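Local atomic coordinates of putative fluoride ion transporter CrcB (Bordetella pertussis, PDB entry 5NKQ), a protein that forms a fluoride-specific channel in the inner membrane, letting toxic fluoride leave the cell while excluding chloride, as a dual-topology dimer around a central sodium ion. Residues 54-57 with 58-61; 80-83 with 84-87. One frame throughout, in Å; residues are numbered along the deposited sequence.

Interaction 1: 54-57 with 58-61; sequences VALI and ASHP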
loop_
_atom_site.group_PDB
_atom_site.type_symbol
_atom_site.label_atom_id
_atom_site.label_comp_id
_atom_site.label_asym_id
_atom_site.label_seq_id
_atom_site.Cartn_x
_atom_site.Cartn_y
_atom_site.Cartn_z
ATOM N N VAL A 54 -1.375 -9.534 13.742
ATOM C CA VAL A 54 -1.629 -10.911 13.321
ATOM C C VAL A 54 -1.241 -11.888 14.425
ATOM O O VAL A 54 -1.948 -12.871 14.682
ATOM C CB VAL A 54 -0.887 -11.213 12.005
ATOM C CG1 VAL A 54 -0.803 -12.713 11.767
ATOM C CG2 VAL A 54 -1.589 -10.538 10.839
ATOM N N ALA A 55 -0.127 -11.625 15.109
ATOM C CA ALA A 55 0.296 -12.513 16.187
ATOM C C ALA A 55 -0.609 -12.374 17.407
ATOM O O ALA A 55 -0.889 -13.364 18.094
ATOM C CB ALA A 55 1.751 -12.235 16.555
ATOM N N LEU A 56 -1.080 -11.157 17.691
ATOM C CA LEU A 56 -1.975 -10.959 18.828
ATOM C C LEU A 56 -3.339 -11.590 18.578
ATOM O O LEU A 56 -3.936 -12.174 19.491
ATOM C CB LEU A 56 -2.126 -9.469 19.130
ATOM C CG LEU A 56 -0.955 -8.785 19.838
ATOM C CD1 LEU A 56 -1.221 -7.297 19.990
ATOM C CD2 LEU A 56 -0.708 -9.427 21.195
ATOM N N ILE A 57 -3.853 -11.477 17.349
ATOM C CA ILE A 57 -5.150 -12.064 17.022
ATOM C C ILE A 57 -5.102 -13.580 17.168
ATOM O O ILE A 57 -6.047 -14.200 17.672
ATOM C CB ILE A 57 -5.581 -11.642 15.605
ATOM C CG1 ILE A 57 -5.839 -10.134 15.552
ATOM C CG2 ILE A 57 -6.819 -12.409 15.164
ATOM C CD1 ILE A 57 -5.890 -9.579 14.150
ATOM N N ALA A 58 -3.999 -14.197 16.739
ATOM C CA ALA A 58 -3.873 -15.648 16.845
ATOM C C ALA A 58 -3.844 -16.106 18.297
ATOM O O ALA A 58 -4.295 -17.215 18.606
ATOM C CB ALA A 58 -2.616 -16.120 16.114
ATOM N N SER A 59 -3.323 -15.276 19.196
ATOM C CA SER A 59 -3.265 -15.603 20.614
ATOM C C SER A 59 -4.501 -15.146 21.379
ATOM O O SER A 59 -4.613 -15.436 22.575
ATOM C CB SER A 59 -2.011 -14.989 21.247
ATOM O OG SER A 59 -1.976 -13.586 21.052
ATOM N N HIS A 60 -5.423 -14.442 20.727
ATOM C CA HIS A 60 -6.674 -14.000 21.343
ATOM C C HIS A 60 -7.831 -14.289 20.395
ATOM O O HIS A 60 -8.405 -13.372 19.795
ATOM C CB HIS A 60 -6.619 -12.514 21.700
ATOM C CG HIS A 60 -5.645 -12.187 22.787
ATOM N ND1 HIS A 60 -4.288 -12.084 22.566
ATOM C CD2 HIS A 60 -5.831 -11.937 24.104
ATOM C CE1 HIS A 60 -3.680 -11.786 23.701
ATOM N NE2 HIS A 60 -4.594 -11.691 24.650
ATOM N N PRO A 61 -8.206 -15.564 20.239
ATOM C CA PRO A 61 -9.345 -15.891 19.368
ATOM C C PRO A 61 -10.686 -15.448 19.928
ATOM O O PRO A 61 -11.672 -15.433 19.180
ATOM C CB PRO A 61 -9.269 -17.418 19.251
ATOM C CG PRO A 61 -8.607 -17.849 20.515
ATOM C CD PRO A 61 -7.617 -16.767 20.853
#

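Interaction 2: 80-83 with 84-87; sequences TTFS and TFSA. With NA (sodium ion), chain I.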
loop_
_atom_site.group_PDB
_atom_site.type_symbol
_atom_site.label_atom_id
_atom_site.label_comp_id
_atom_site.label_asym_id
_atom_site.label_seq_id
_atom_site.Cartn_x
_atom_site.Cartn_y
_atom_site.Cartn_z
ATOM N N THR A 80 -0.892 2.750 6.113
ATOM C CA THR A 80 -0.062 2.399 4.971
ATOM C C THR A 80 -0.730 2.848 3.675
ATOM O O THR A 80 -1.908 3.208 3.642
ATOM C CB THR A 80 0.204 0.894 4.937
ATOM O OG1 THR A 80 -1.030 0.189 4.752
ATOM C CG2 THR A 80 0.850 0.449 6.237
ATOM N N THR A 81 0.043 2.830 2.592
ATOM C CA THR A 81 -0.479 3.261 1.305
ATOM C C THR A 81 0.343 2.633 0.190
ATOM O O THR A 81 1.575 2.604 0.254
ATOM C CB THR A 81 -0.466 4.792 1.178
ATOM O OG1 THR A 81 -0.829 5.166 -0.157
ATOM C CG2 THR A 81 0.910 5.354 1.510
ATOM N N PHE A 82 -0.352 2.117 -0.820
ATOM C CA PHE A 82 0.285 1.624 -2.032
ATOM C C PHE A 82 0.209 2.619 -3.180
ATOM O O PHE A 82 1.145 2.695 -3.984
ATOM C CB PHE A 82 -0.359 0.303 -2.470
ATOM C CG PHE A 82 0.621 -0.709 -2.989
ATOM C CD1 PHE A 82 1.267 -0.511 -4.198
ATOM C CD2 PHE A 82 0.886 -1.864 -2.274
ATOM C CE1 PHE A 82 2.167 -1.443 -4.678
ATOM C CE2 PHE A 82 1.784 -2.801 -2.749
ATOM C CZ PHE A 82 2.425 -2.590 -3.953
ATOM N N SER A 83 -0.878 3.390 -3.262
ATOM C CA SER A 83 -1.033 4.361 -4.339
ATOM C C SER A 83 -0.018 5.489 -4.215
ATOM O O SER A 83 0.631 5.864 -5.199
ATOM C CB SER A 83 -2.458 4.916 -4.341
ATOM O OG SER A 83 -2.806 5.426 -3.064
ATOM N N THR A 84 0.126 6.053 -3.012
ATOM C CA THR A 84 1.113 7.109 -2.809
ATOM C C THR A 84 2.520 6.602 -3.100
ATOM O O THR A 84 3.325 7.305 -3.722
ATOM C CB THR A 84 1.022 7.653 -1.381
ATOM O OG1 THR A 84 -0.314 8.101 -1.121
ATOM C CG2 THR A 84 1.984 8.818 -1.192
ATOM N N PHE A 85 2.829 5.376 -2.667
ATOM C CA PHE A 85 4.108 4.769 -3.017
ATOM C C PHE A 85 4.256 4.629 -4.526
ATOM O O PHE A 85 5.341 4.852 -5.076
ATOM C CB PHE A 85 4.243 3.406 -2.333
ATOM C CG PHE A 85 5.238 2.492 -2.992
ATOM C CD1 PHE A 85 6.594 2.638 -2.757
ATOM C CD2 PHE A 85 4.815 1.480 -3.840
ATOM C CE1 PHE A 85 7.511 1.800 -3.362
ATOM C CE2 PHE A 85 5.728 0.639 -4.447
ATOM C CZ PHE A 85 7.077 0.798 -4.207
ATOM N N SER A 86 3.171 4.270 -5.215
ATOM C CA SER A 86 3.237 4.078 -6.659
ATOM C C SER A 86 3.473 5.397 -7.386
ATOM O O SER A 86 4.278 5.460 -8.322
ATOM C CB SER A 86 1.954 3.411 -7.157
ATOM O OG SER A 86 2.041 3.092 -8.535
ATOM N N ALA A 87 2.784 6.463 -6.968
ATOM C CA ALA A 87 2.947 7.753 -7.631
ATOM C C ALA A 87 4.328 8.340 -7.370
ATOM O O ALA A 87 4.927 8.950 -8.264
ATOM C CB ALA A 87 1.856 8.721 -7.175
HETATM NA NA NA I . -3.916 2.560 2.848
HETATM O O HOH W 1 -2.758 7.893 -1.910
#

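Interaction 1: 54-57 with 58-61
The carbonyl oxygen Leu56 O, near the C-terminal end of helix 37-59, is approached by both backbone and side chains of the residues that follow. The clearest bond is from the imidazole: His60 ND1 donates to Leu56 O at 3.1 Å with an N-H...O angle of 149°, and the oxygen sits at the ring edge, almost in the imidazole plane. CG of His60 stands beside its backbone N and anti to the carbonyl carbon (chi1 -67°), which turns the ring back so that its ND1 edge reaches Leu56 O. Ser59 N adds a weak bond to the same oxygen, 3.2 Å from Leu56 O. Its straighter backbone bond goes one residue back, Ser59 N to Ala55 O at 3.3 Å. The serine hydroxyl follows the same pair of acceptors: Ser59 OG lies 2.9 Å from Leu56 O and 3.2 Å from Ala55 O, and its single proton could serve either. OG reaches them because it sits between the backbone N and carbonyl carbon of Ser59. One residue earlier the regular i to i+4 pattern holds, with Ala58 N bonded to Val54 O at 3.2 Å. At the end the pattern tightens to i+3: His60 N donates to Ile57 O at 3.1 Å, from well above the carbonyl plane. Beyond this stretch, Val54, Ala55 and Leu56 pack on helix 98-126, and the His60 ring stacks on Trp63 in the loop that follows. Side-chain donors thus supplement main-chain NH groups where the helix runs out, so the carbonyls of Leu56 and Ile57 are met within their own chain. The imidazole bond is consistent with a proton on ND1, and would help fix the rotation of the ring.

Interaction 2: 80-83 with 84-87
The non-helical break in transmembrane segment 65-94, where Fluc channels bind their central sodium ion, leads straight into helix 83-95, and across this junction the side chains of Phe82 and Phe85 meet. They lie side by side, pointing the same way, as an offset edge-to-face pair: the edge of Phe85 is turned to the face of Phe82, with centroids 5.7 Å apart and planes at 88°. The closest ring atoms are Phe82 CE1 and Phe85 CD2, 4.0 Å apart. On another side of the junction, Thr81 OG1 and Thr84 OG1 share a 3.1 Å hydrogen bond. The Thr81 hydroxyl is anti to its own backbone N (chi1 173°), which carries it across to Thr84. A water joins Ser83 OG, at 2.7 Å, to Thr84 OG1, at 2.6 Å. Helical bonding starts as Ser86 N donates to Phe82 O at 2.8 Å. At the start of the break, Thr80 O binds sodium at 2.2 Å; Gly77 O and the same two carbonyls of the second subunit complete the site. Thr80 and Phe85 each belong to a fluoride pocket. Around the break, Thr81 N bonds to Asn43 OD1 on helix 37-59, Thr81 and Thr84 touch Thr39 there, and Phe85 packs on Tyr104, Ala105 and Ser108 of helix 98-126.

Both interactions are local and both lie where a helix meets non-helical backbone, but at opposite kinds of end: interaction 1 finishes helix 37-59, interaction 2 begins helix 83-95. Their centres are about 28 Å apart, on opposite sides of the chain's centre, and they do not touch. Interaction 1 is partly buried at the periphery, and its chemistry is that of carbonyl acceptors met by backbone, hydroxyl and imidazole donors. Interaction 2 is fully buried at the dimer core, combining a pair of aromatic rings with a separate set of hydroxyls and water, beside sodium and fluoride. Helices 37-59 and 98-126 are common to their surroundings: one carries interaction 1 and flanks interaction 2, while the other packs on both.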